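Local coordinates for protein aminoglycoside phosphotransferase (Alicyclobacillus acidocaldarius subsp. acidocaldarius, PDB 4PDY) that probably transfers phosphate groups to small-molecule substrates, using a two-lobed fold like that of protein kinases, at residues E109-Q114 and L232-H237; K84-V89 and V240-E245; E291-E296 and Q344-L349. All coordinates share one frame; numbering follows the deposited sequence.

Contact 1 (E109-Q114 and L232-H237); sequences EWVSGQ and LYTPQH. With HIS (histidine), chain B.
Q114 and Y233 form an antiparallel hydrogen-bonded pair in which each backbone serves the other: Q114 N donates to Y233 O at 2.9 Å, and Y233 N donates to Q114 O at 2.8 Å. The second bond runs nearly along the carbonyl of Q114, and the CA-H of L232 also leans on that oxygen. Y233 O gains another donor from a water that gives its other proton to Q114 OE1, a link that holds for one of the two conformers of Q114 and is doubtful for the other. G113, lacking a side chain, brings its CA to 3.2 Å from Y233 O. Carbon atoms alone from the partner segment meet S112 O, with P235 CD at 3.4 Å and T234 CG2 close by. After strand 231-233 the chain turns back through a type I turn from T234 to H237, closed by H237 N on T234 O.

V111 O faces the bound histidine and accepts a hydrogen bond from its N; the modelled 2.5 Å is unusually short and its exact length doubtful. The W110 side chain, with CG anti to the backbone N (chi1 -173°), lays one indole face against the ligand imidazole, whose CD2 sits over the ring centre. L232 CD1 touches V111 CB at 3.8 Å and also the ligand CA. This linker between the two lobes, with A56 also in the pocket, is consistent with the adenine site of kinase-like folds. Y233 continues outward to helix 121-137, where its OH bonds E122 and its ring stacks on H123; W110 packs against strands 44-49 and 54-60, while V111 and T234 touch V240 of strand 239-241.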
loop_
_atom_site.group_PDB
_atom_site.type_symbol
_atom_site.label_atom_id
_atom_site.label_comp_id
_atom_site.label_asym_id
_atom_site.label_seq_id
_atom_site.Cartn_x
_atom_site.Cartn_y
_atom_site.Cartn_z
ATOM N N GLU A 109 7.066 12.432 -16.044
ATOM C CA GLU A 109 6.024 12.926 -16.936
ATOM C C GLU A 109 4.734 12.859 -16.137
ATOM O O GLU A 109 4.586 11.997 -15.262
ATOM C CB GLU A 109 5.909 12.052 -18.204
ATOM C CG GLU A 109 7.171 11.923 -19.059
ATOM C CD GLU A 109 7.581 13.177 -19.848
ATOM O OE1 GLU A 109 6.757 14.090 -20.072
ATOM O OE2 GLU A 109 8.759 13.245 -20.277
ATOM N N TRP A 110 3.796 13.750 -16.423
ATOM C CA TRP A 110 2.512 13.709 -15.796
ATOM C C TRP A 110 1.660 12.587 -16.323
ATOM O O TRP A 110 1.645 12.327 -17.521
ATOM C CB TRP A 110 1.768 14.979 -16.145
ATOM C CG TRP A 110 0.519 15.126 -15.439
ATOM C CD1 TRP A 110 -0.768 14.962 -15.922
ATOM C CD2 TRP A 110 0.400 15.562 -14.112
ATOM N NE1 TRP A 110 -1.667 15.242 -14.922
ATOM C CE2 TRP A 110 -0.968 15.615 -13.801
ATOM C CE3 TRP A 110 1.332 15.924 -13.138
ATOM C CZ2 TRP A 110 -1.418 15.981 -12.550
ATOM C CZ3 TRP A 110 0.890 16.280 -11.910
ATOM C CH2 TRP A 110 -0.470 16.324 -11.620
ATOM N N VAL A 111 0.942 11.930 -15.420
ATOM C CA VAL A 111 -0.016 10.904 -15.779
ATOM C C VAL A 111 -1.422 11.424 -15.561
ATOM O O VAL A 111 -1.803 11.743 -14.440
ATOM C CB VAL A 111 0.178 9.633 -14.933
ATOM C CG1 VAL A 111 -0.853 8.609 -15.360
ATOM C CG2 VAL A 111 1.594 9.118 -15.100
ATOM N N SER A 112 -2.180 11.520 -16.649
ATOM C CA SER A 112 -3.569 11.932 -16.578
ATOM C C SER A 112 -4.394 10.803 -15.993
ATOM O O SER A 112 -4.288 9.655 -16.416
ATOM C CB SER A 112 -4.110 12.283 -17.975
ATOM O OG SER A 112 -3.378 13.339 -18.555
ATOM N N GLY A 113 -5.217 11.130 -15.013
ATOM C CA GLY A 113 -6.061 10.119 -14.350
ATOM C C GLY A 113 -6.587 10.580 -13.013
ATOM O O GLY A 113 -6.323 11.715 -12.589
ATOM N N GLN A 114 -7.308 9.692 -12.338
ATOM C CA GLN A 114 -7.885 9.980 -11.052
ATOM C C GLN A 114 -7.401 8.931 -10.078
ATOM O O GLN A 114 -7.120 7.807 -10.474
ATOM C CB GLN A 114 -9.400 9.907 -11.135
ATOM C CG GLN A 114 -9.886 8.497 -11.389
ATOM C CD GLN A 114 -11.331 8.461 -11.806
ATOM O OE1 GLN A 114 -11.641 8.374 -12.992
ATOM N NE2 GLN A 114 -12.222 8.555 -10.838
ATOM N N LEU A 232 -3.193 5.507 -10.225
ATOM C CA LEU A 232 -3.960 6.441 -11.044
ATOM C C LEU A 232 -4.734 5.688 -12.125
ATOM O O LEU A 232 -4.136 5.029 -12.977
ATOM C CB LEU A 232 -2.995 7.421 -11.677
ATOM C CG LEU A 232 -2.228 8.275 -10.672
ATOM C CD1 LEU A 232 -1.304 9.216 -11.409
ATOM C CD2 LEU A 232 -3.166 9.046 -9.759
ATOM N N TYR A 233 -6.058 5.776 -12.064
ATOM C CA TYR A 233 -6.938 5.172 -13.059
ATOM C C TYR A 233 -7.093 6.185 -14.202
ATOM O O TYR A 233 -7.544 7.329 -14.001
ATOM C CB TYR A 233 -8.292 4.842 -12.450
ATOM C CG TYR A 233 -9.165 4.011 -13.341
ATOM C CD1 TYR A 233 -9.084 2.623 -13.310
ATOM C CD2 TYR A 233 -10.061 4.593 -14.218
ATOM C CE1 TYR A 233 -9.860 1.834 -14.132
ATOM C CE2 TYR A 233 -10.836 3.835 -15.054
ATOM C CZ TYR A 233 -10.752 2.444 -15.004
ATOM O OH TYR A 233 -11.533 1.685 -15.834
ATOM N N THR A 234 -6.646 5.779 -15.382
ATOM C CA THR A 234 -6.454 6.701 -16.499
ATOM C C THR A 234 -7.656 6.693 -17.447
ATOM O O THR A 234 -8.500 5.797 -17.387
ATOM C CB THR A 234 -5.237 6.300 -17.352
ATOM O OG1 THR A 234 -5.549 5.097 -18.057
ATOM C CG2 THR A 234 -3.970 6.128 -16.514
ATOM N N PRO A 235 -7.736 7.684 -18.360
ATOM C CA PRO A 235 -8.767 7.654 -19.390
ATOM C C PRO A 235 -8.715 6.428 -20.333
ATOM O O PRO A 235 -9.703 6.128 -21.000
ATOM C CB PRO A 235 -8.537 8.976 -20.147
ATOM C CG PRO A 235 -7.818 9.847 -19.183
ATOM C CD PRO A 235 -6.967 8.939 -18.363
ATOM N N GLN A 236 -7.588 5.716 -20.377
ATOM C CA GLN A 236 -7.535 4.441 -21.099
ATOM C C GLN A 236 -7.908 3.235 -20.216
ATOM O O GLN A 236 -7.779 2.085 -20.630
ATOM C CB GLN A 236 -6.185 4.231 -21.799
ATOM C CG GLN A 236 -6.020 5.049 -23.102
ATOM C CD GLN A 236 -6.760 4.488 -24.350
ATOM O OE1 GLN A 236 -6.610 3.301 -24.748
ATOM N NE2 GLN A 236 -7.523 5.368 -25.015
ATOM N N HIS A 237 -8.454 3.515 -19.038
ATOM C CA HIS A 237 -8.995 2.481 -18.160
ATOM C C HIS A 237 -7.922 1.477 -17.725
ATOM O O HIS A 237 -8.157 0.277 -17.636
ATOM C CB HIS A 237 -10.209 1.803 -18.787
ATOM C CG HIS A 237 -11.380 2.716 -18.953
ATOM N ND1 HIS A 237 -12.620 2.253 -19.313
ATOM C CD2 HIS A 237 -11.518 4.049 -18.758
ATOM C CE1 HIS A 237 -13.471 3.264 -19.374
ATOM N NE2 HIS A 237 -12.825 4.365 -19.038
HETATM N N HIS B . -2.823 12.832 -12.426
HETATM C CA HIS B . -2.661 12.622 -10.991
HETATM C C HIS B . -3.912 13.114 -10.269
HETATM O O HIS B . -3.980 14.187 -9.787
HETATM C CB HIS B . -1.436 13.366 -10.445
HETATM C CG HIS B . -0.113 12.829 -10.908
HETATM N ND1 HIS B . 0.938 12.616 -10.041
HETATM C CD2 HIS B . 0.342 12.488 -12.139
HETATM C CE1 HIS B . 1.979 12.158 -10.715
HETATM N NE2 HIS B . 1.643 12.063 -11.988
HETATM O OXT HIS B . -4.903 12.382 -10.169
HETATM O O HOH W 1 -9.731 8.527 -15.238
#

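Contact 2 (K84-V89 and V240-E245); sequences KFARFV and VLIDFE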
loop_
_atom_site.group_PDB
_atom_site.type_symbol
_atom_site.label_atom_id
_atom_site.label_comp_id
_atom_site.label_asym_id
_atom_site.label_seq_id
_atom_site.Cartn_x
_atom_site.Cartn_y
_atom_site.Cartn_z
ATOM N N LYS A 84 3.170 0.359 -16.725
ATOM C CA LYS A 84 2.227 0.980 -15.796
ATOM C C LYS A 84 2.902 1.833 -14.742
ATOM O O LYS A 84 2.668 1.666 -13.539
ATOM C CB LYS A 84 1.335 -0.077 -15.123
ATOM C CG LYS A 84 0.651 -1.035 -16.094
ATOM C CD LYS A 84 -0.436 -0.335 -16.911
ATOM C CE LYS A 84 -1.087 -1.270 -17.902
ATOM N NZ LYS A 84 -1.766 -2.464 -17.316
ATOM N N PHE A 85 3.718 2.777 -15.208
ATOM C CA PHE A 85 4.442 3.658 -14.309
ATOM C C PHE A 85 4.705 5.003 -14.982
ATOM O O PHE A 85 4.858 5.080 -16.200
ATOM C CB PHE A 85 5.757 3.044 -13.814
ATOM C CG PHE A 85 6.790 2.864 -14.878
ATOM C CD1 PHE A 85 6.691 1.843 -15.824
ATOM C CD2 PHE A 85 7.905 3.677 -14.911
ATOM C CE1 PHE A 85 7.637 1.702 -16.809
ATOM C CE2 PHE A 85 8.881 3.509 -15.880
ATOM C CZ PHE A 85 8.752 2.524 -16.824
ATOM N N ALA A 86 4.800 6.021 -14.151
ATOM C CA ALA A 86 5.159 7.354 -14.622
ATOM C C ALA A 86 6.639 7.381 -14.969
ATOM O O ALA A 86 7.492 6.926 -14.229
ATOM C CB ALA A 86 4.857 8.400 -13.573
ATOM N N ARG A 87 6.953 7.927 -16.123
ATOM C CA ARG A 87 8.285 7.902 -16.663
ATOM C C ARG A 87 9.173 9.008 -16.127
ATOM O O ARG A 87 8.806 10.198 -16.171
ATOM C CB ARG A 87 8.245 7.961 -18.182
ATOM C CG ARG A 87 7.344 6.932 -18.821
ATOM C CD ARG A 87 7.645 5.506 -18.352
ATOM N NE ARG A 87 6.477 4.628 -18.603
ATOM C CZ ARG A 87 6.234 3.988 -19.736
ATOM N NH1 ARG A 87 5.108 3.314 -19.865
ATOM N NH2 ARG A 87 7.072 4.057 -20.769
ATOM N N PHE A 88 10.371 8.650 -15.689
ATOM C CA PHE A 88 11.300 9.575 -15.103
ATOM C C PHE A 88 11.936 10.456 -16.171
ATOM O O PHE A 88 12.248 10.010 -17.263
ATOM C CB PHE A 88 12.388 8.795 -14.347
ATOM C CG PHE A 88 11.849 7.945 -13.195
ATOM C CD1 PHE A 88 11.524 8.521 -12.000
ATOM C CD2 PHE A 88 11.673 6.574 -13.338
ATOM C CE1 PHE A 88 11.040 7.771 -10.939
ATOM C CE2 PHE A 88 11.174 5.816 -12.302
ATOM C CZ PHE A 88 10.854 6.409 -11.101
ATOM N N VAL A 89 12.116 11.722 -15.821
ATOM C CA VAL A 89 12.786 12.713 -16.661
ATOM C C VAL A 89 14.154 12.960 -16.054
ATOM O O VAL A 89 14.280 13.133 -14.845
ATOM C CB VAL A 89 11.973 14.020 -16.746
ATOM C CG1 VAL A 89 12.736 15.035 -17.576
ATOM C CG2 VAL A 89 10.608 13.689 -17.333
ATOM N N VAL A 240 -1.940 3.287 -13.516
ATOM C CA VAL A 240 -0.539 3.615 -13.580
ATOM C C VAL A 240 -0.074 3.922 -12.172
ATOM O O VAL A 240 -0.672 4.727 -11.466
ATOM C CB VAL A 240 -0.301 4.816 -14.537
ATOM C CG1 VAL A 240 1.144 5.256 -14.483
ATOM C CG2 VAL A 240 -0.695 4.445 -15.958
ATOM N N LEU A 241 0.985 3.231 -11.763
ATOM C CA LEU A 241 1.537 3.451 -10.448
ATOM C C LEU A 241 2.502 4.617 -10.423
ATOM O O LEU A 241 3.273 4.827 -11.349
ATOM C CB LEU A 241 2.277 2.210 -9.953
ATOM C CG LEU A 241 1.409 0.987 -9.704
ATOM C CD1 LEU A 241 2.300 -0.234 -9.520
ATOM C CD2 LEU A 241 0.509 1.154 -8.494
ATOM N N ILE A 242 2.466 5.342 -9.321
ATOM C CA ILE A 242 3.491 6.321 -9.002
ATOM C C ILE A 242 4.025 6.051 -7.579
ATOM O O ILE A 242 3.426 5.278 -6.818
ATOM C CB ILE A 242 3.002 7.762 -9.163
ATOM C CG1 ILE A 242 1.914 8.025 -8.149
ATOM C CG2 ILE A 242 2.488 7.987 -10.595
ATOM C CD1 ILE A 242 1.497 9.474 -8.090
ATOM N N ASP A 243 5.129 6.695 -7.252
ATOM C CA ASP A 243 5.766 6.583 -5.927
ATOM C C ASP A 243 6.231 5.173 -5.571
ATOM O O ASP A 243 5.545 4.484 -4.830
ATOM C CB ASP A 243 4.866 7.126 -4.817
ATOM C CG ASP A 243 5.612 7.338 -3.515
ATOM O OD1 ASP A 243 6.817 7.028 -3.455
ATOM O OD2 ASP A 243 4.970 7.799 -2.549
ATOM N N PHE A 244 7.374 4.813 -6.140
ATOM C CA PHE A 244 7.985 3.503 -5.931
ATOM C C PHE A 244 8.999 3.539 -4.794
ATOM O O PHE A 244 9.828 2.654 -4.704
ATOM C CB PHE A 244 8.629 3.024 -7.245
ATOM C CG PHE A 244 7.630 2.533 -8.260
ATOM C CD1 PHE A 244 6.966 3.420 -9.125
ATOM C CD2 PHE A 244 7.309 1.181 -8.313
ATOM C CE1 PHE A 244 6.044 2.931 -10.040
ATOM C CE2 PHE A 244 6.379 0.705 -9.223
ATOM C CZ PHE A 244 5.757 1.573 -10.077
ATOM N N GLU A 245 8.918 4.511 -3.900
ATOM C CA GLU A 245 9.941 4.700 -2.866
ATOM C C GLU A 245 9.951 3.581 -1.820
ATOM O O GLU A 245 10.970 3.368 -1.187
ATOM C CB GLU A 245 9.770 6.063 -2.199
ATOM C CG GLU A 245 9.982 7.210 -3.158
ATOM C CD GLU A 245 9.768 8.569 -2.541
ATOM O OE1 GLU A 245 9.806 8.707 -1.312
ATOM O OE2 GLU A 245 9.532 9.520 -3.324
#
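L241 N donates to K84 O at 2.9 Å, the strongest bond across this contact; it is fairly straight (161°), although the donor stands well above the carbonyl plane of K84. L241 uses its other backbone atom too: L241 O accepts a weak bond from A86 N at 3.4 Å, and the CA-H of F85 makes a further contact with it. These interactions make a single backbone bridge, F85 with L241, joining the strand that leads into I242-D243-F244-E245 to the chain ahead of strand 88-89. In sequence and position D243-F244-E245 probably corresponds to the DFG motif of protein kinases; the bridge would thus fasten the chain just before that motif to the N-terminal lobe.

Within 84-89, R87 folds back on F85: its NE bonds F85 O at 2.9 Å, with that oxygen lying in the guanidinium plane, and the same NE sits over the centre of one face of the F85 ring. The ring reaches this place because F85 CG lies between the backbone N and the carbonyl carbon (chi1 67°). K84 turns its amine away from the contact to Q133 of helix 121-137.

Packing surrounds the bridge. F244 CE1 comes to 3.8 Å from F85 CB, which lies oblique to the F244 ring, while that ring makes edge-to-face contacts with H223 and F134 and touches L74 of helix 64-79. A86 CB meets I242 CG2, and I242 also borders the bound histidine. V240 CG1, anti to the backbone N (chi1 174°), is directed onto the main chain of F85 rather than a side chain, its methyl lying 3.6 Å from F85 C.

Contact 3 (E291-E296 and Q344-L349); sequences EYRAVE and QQVEHL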
loop_
_atom_site.group_PDB
_atom_site.type_symbol
_atom_site.label_atom_id
_atom_site.label_comp_id
_atom_site.label_asym_id
_atom_site.label_seq_id
_atom_site.Cartn_x
_atom_site.Cartn_y
_atom_site.Cartn_z
ATOM N N GLU A 291 -0.649 -19.271 -1.735
ATOM C CA GLU A 291 -0.678 -17.798 -1.849
ATOM C C GLU A 291 -1.997 -17.269 -1.327
ATOM O O GLU A 291 -2.032 -16.253 -0.620
ATOM C CB GLU A 291 -0.417 -17.336 -3.280
ATOM C CG GLU A 291 -0.385 -15.816 -3.459
ATOM C CD GLU A 291 0.217 -15.443 -4.784
ATOM O OE1 GLU A 291 -0.290 -15.936 -5.795
ATOM O OE2 GLU A 291 1.168 -14.637 -4.819
ATOM N N TYR A 292 -3.094 -17.924 -1.687
ATOM C CA TYR A 292 -4.387 -17.560 -1.104
ATOM C C TYR A 292 -4.309 -17.615 0.410
ATOM O O TYR A 292 -4.846 -16.784 1.113
ATOM C CB TYR A 292 -5.502 -18.476 -1.572
ATOM C CG TYR A 292 -6.142 -18.155 -2.888
ATOM C CD1 TYR A 292 -6.969 -17.039 -3.007
ATOM C CD2 TYR A 292 -5.955 -18.954 -4.004
ATOM C CE1 TYR A 292 -7.601 -16.735 -4.195
ATOM C CE2 TYR A 292 -6.581 -18.657 -5.204
ATOM C CZ TYR A 292 -7.395 -17.529 -5.295
ATOM O OH TYR A 292 -8.042 -17.174 -6.467
ATOM N N ARG A 293 -3.686 -18.679 0.929
ATOM C CA ARG A 293 -3.649 -18.850 2.389
ATOM C C ARG A 293 -2.813 -17.772 3.074
ATOM O O ARG A 293 -3.158 -17.328 4.163
ATOM C CB ARG A 293 -3.177 -20.254 2.760
ATOM C CG ARG A 293 -4.042 -21.313 2.112
ATOM C CD ARG A 293 -4.686 -22.262 3.074
ATOM N NE ARG A 293 -3.721 -22.905 3.949
ATOM C CZ ARG A 293 -3.992 -23.303 5.185
ATOM N NH1 ARG A 293 -3.037 -23.862 5.907
ATOM N NH2 ARG A 293 -5.211 -23.149 5.704
ATOM N N ALA A 294 -1.709 -17.369 2.447
ATOM C CA ALA A 294 -0.923 -16.246 2.963
ATOM C C ALA A 294 -1.750 -14.950 2.998
ATOM O O ALA A 294 -1.702 -14.201 3.963
ATOM C CB ALA A 294 0.330 -16.045 2.139
ATOM N N VAL A 295 -2.506 -14.696 1.929
ATOM C CA VAL A 295 -3.396 -13.541 1.881
ATOM C C VAL A 295 -4.454 -13.657 2.989
ATOM O O VAL A 295 -4.723 -12.691 3.685
ATOM C CB VAL A 295 -4.054 -13.414 0.489
ATOM C CG1 VAL A 295 -5.180 -12.399 0.529
ATOM C CG2 VAL A 295 -3.031 -13.023 -0.563
ATOM N N GLU A 296 -5.030 -14.856 3.181
ATOM C CA GLU A 296 -5.989 -15.022 4.251
ATOM C C GLU A 296 -5.385 -14.741 5.635
ATOM O O GLU A 296 -6.050 -14.166 6.501
ATOM C CB GLU A 296 -6.531 -16.446 4.266
ATOM C CG GLU A 296 -7.432 -16.791 3.095
ATOM C CD GLU A 296 -7.961 -18.205 3.212
ATOM O OE1 GLU A 296 -7.184 -19.171 3.011
ATOM O OE2 GLU A 296 -9.155 -18.336 3.530
ATOM N N GLN A 344 -13.766 -21.166 2.433
ATOM C CA GLN A 344 -14.398 -22.277 1.737
ATOM C C GLN A 344 -13.914 -22.349 0.293
ATOM O O GLN A 344 -13.624 -23.450 -0.202
ATOM C CB GLN A 344 -15.925 -22.184 1.821
ATOM C CG GLN A 344 -16.455 -22.454 3.216
ATOM C CD GLN A 344 -17.955 -22.282 3.319
ATOM O OE1 GLN A 344 -18.636 -22.007 2.329
ATOM N NE2 GLN A 344 -18.486 -22.467 4.521
ATOM N N GLN A 345 -13.842 -21.192 -0.384
ATOM C CA GLN A 345 -13.370 -21.135 -1.775
ATOM C C GLN A 345 -11.974 -21.756 -1.906
ATOM O O GLN A 345 -11.704 -22.528 -2.822
ATOM C CB GLN A 345 -13.366 -19.690 -2.303
ATOM C CG GLN A 345 -13.017 -19.545 -3.783
ATOM C CD GLN A 345 -14.099 -20.060 -4.714
ATOM O OE1 GLN A 345 -15.212 -20.343 -4.295
ATOM N NE2 GLN A 345 -13.767 -20.190 -5.985
ATOM N N VAL A 346 -11.089 -21.423 -0.966
ATOM C CA VAL A 346 -9.708 -21.869 -1.025
ATOM C C VAL A 346 -9.604 -23.392 -0.832
ATOM O O VAL A 346 -8.703 -24.033 -1.371
ATOM C CB VAL A 346 -8.876 -21.066 -0.012
ATOM C CG1 VAL A 346 -7.470 -21.597 0.093
ATOM C CG2 VAL A 346 -8.826 -19.602 -0.447
ATOM N N GLU A 347 -10.546 -23.960 -0.086
ATOM C CA GLU A 347 -10.658 -25.415 0.046
ATOM C C GLU A 347 -11.205 -26.138 -1.191
ATOM O O GLU A 347 -11.017 -27.337 -1.310
ATOM C CB GLU A 347 -11.505 -25.765 1.275
ATOM C CG GLU A 347 -10.731 -25.740 2.580
ATOM C CD GLU A 347 -9.388 -26.459 2.494
ATOM O OE1 GLU A 347 -9.380 -27.689 2.256
ATOM O OE2 GLU A 347 -8.337 -25.791 2.656
ATOM N N HIS A 348 -11.897 -25.456 -2.095
ATOM C CA HIS A 348 -12.280 -26.096 -3.360
ATOM C C HIS A 348 -11.867 -25.235 -4.545
ATOM O O HIS A 348 -12.706 -24.720 -5.306
ATOM C CB HIS A 348 -13.770 -26.456 -3.399
ATOM C CG HIS A 348 -14.687 -25.320 -3.062
ATOM N ND1 HIS A 348 -14.876 -24.238 -3.894
ATOM C CD2 HIS A 348 -15.488 -25.114 -1.990
ATOM C CE1 HIS A 348 -15.742 -23.410 -3.340
ATOM N NE2 HIS A 348 -16.124 -23.913 -2.183
ATOM N N LEU A 349 -10.556 -25.049 -4.659
ATOM C CA LEU A 349 -9.960 -24.427 -5.855
ATOM C C LEU A 349 -9.848 -25.424 -7.014
ATOM O O LEU A 349 -10.473 -25.245 -8.065
ATOM C CB LEU A 349 -8.579 -23.833 -5.559
ATOM C CG LEU A 349 -8.523 -22.659 -4.582
ATOM C CD1 LEU A 349 -7.079 -22.347 -4.237
ATOM C CD2 LEU A 349 -9.212 -21.418 -5.146
#
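Y292 and R293 of helix 289-300 pack against V346 near the end of helix 319-347, in an apolar helix-to-helix contact in the C-terminal part of the chain that contains no hydrogen bond across the two segments. V346 is its centre. Its two methyls divide the work: CG2 lies against Y292 CB at 3.7 Å, and CG1, anti to the backbone N (chi1 173°), approaches R293 CG at 4.0 Å. E296, one turn on from Y292, runs past V346 in the opposite direction, bringing E296 OE1 to 3.8 Å from V346 CG1, so the valine meets aliphatic carbons and a carboxylate together.

After V346, H348 N bonds Q345 O, and L349, the last modelled residue, points its side chain toward helix 289-300. L349 CD1 reaches Y292 CD2 at 3.6 Å, coming obliquely to the phenol ring, and its other methyl touches the neighbouring CE2; the ring also makes an edge-to-face contact with F278. Y292 thus meets V346 from CB to CD1 and L349 at CD2 and CE2.

The charged end of R293 is committed away from the valine, in salt bridges to D205 and D207, leaving its CG and CD to do the packing. E347 OE2 stands 5.1 Å from R293 NH2, opposite charges that may attract weakly, though not in contact. E296 also touches L342 and R343, one turn earlier on the long helix, and L202 of helix 189-203. Such apolar packing of neighbouring helices belongs to the largely helical C-terminal lobe of the aminoglycoside phosphotransferase fold.

How the contacts relate
From the N terminus, the chain first reaches 84-89, which waits for 240-245 to close contact 2; inside that loop, 109-114 pairs with 232-237, so contact 1 is nested within contact 2. The two touch: E109 N lies 2.8 Å from R87 O, L232 O is 2.9 Å from V240 N, and V111 packs on A86. Strands 231-233 and 239-241, adjacent in one small sheet, carry the starts of both later segments and bind the N-terminal lobe and linker to the C-terminal lobe. Contact 3 follows in series, its centre about 33 Å from that of contact 1 and 31 Å from that of contact 2; there 344-349 closes a mostly helical loop of 47 residues begun at 291-296.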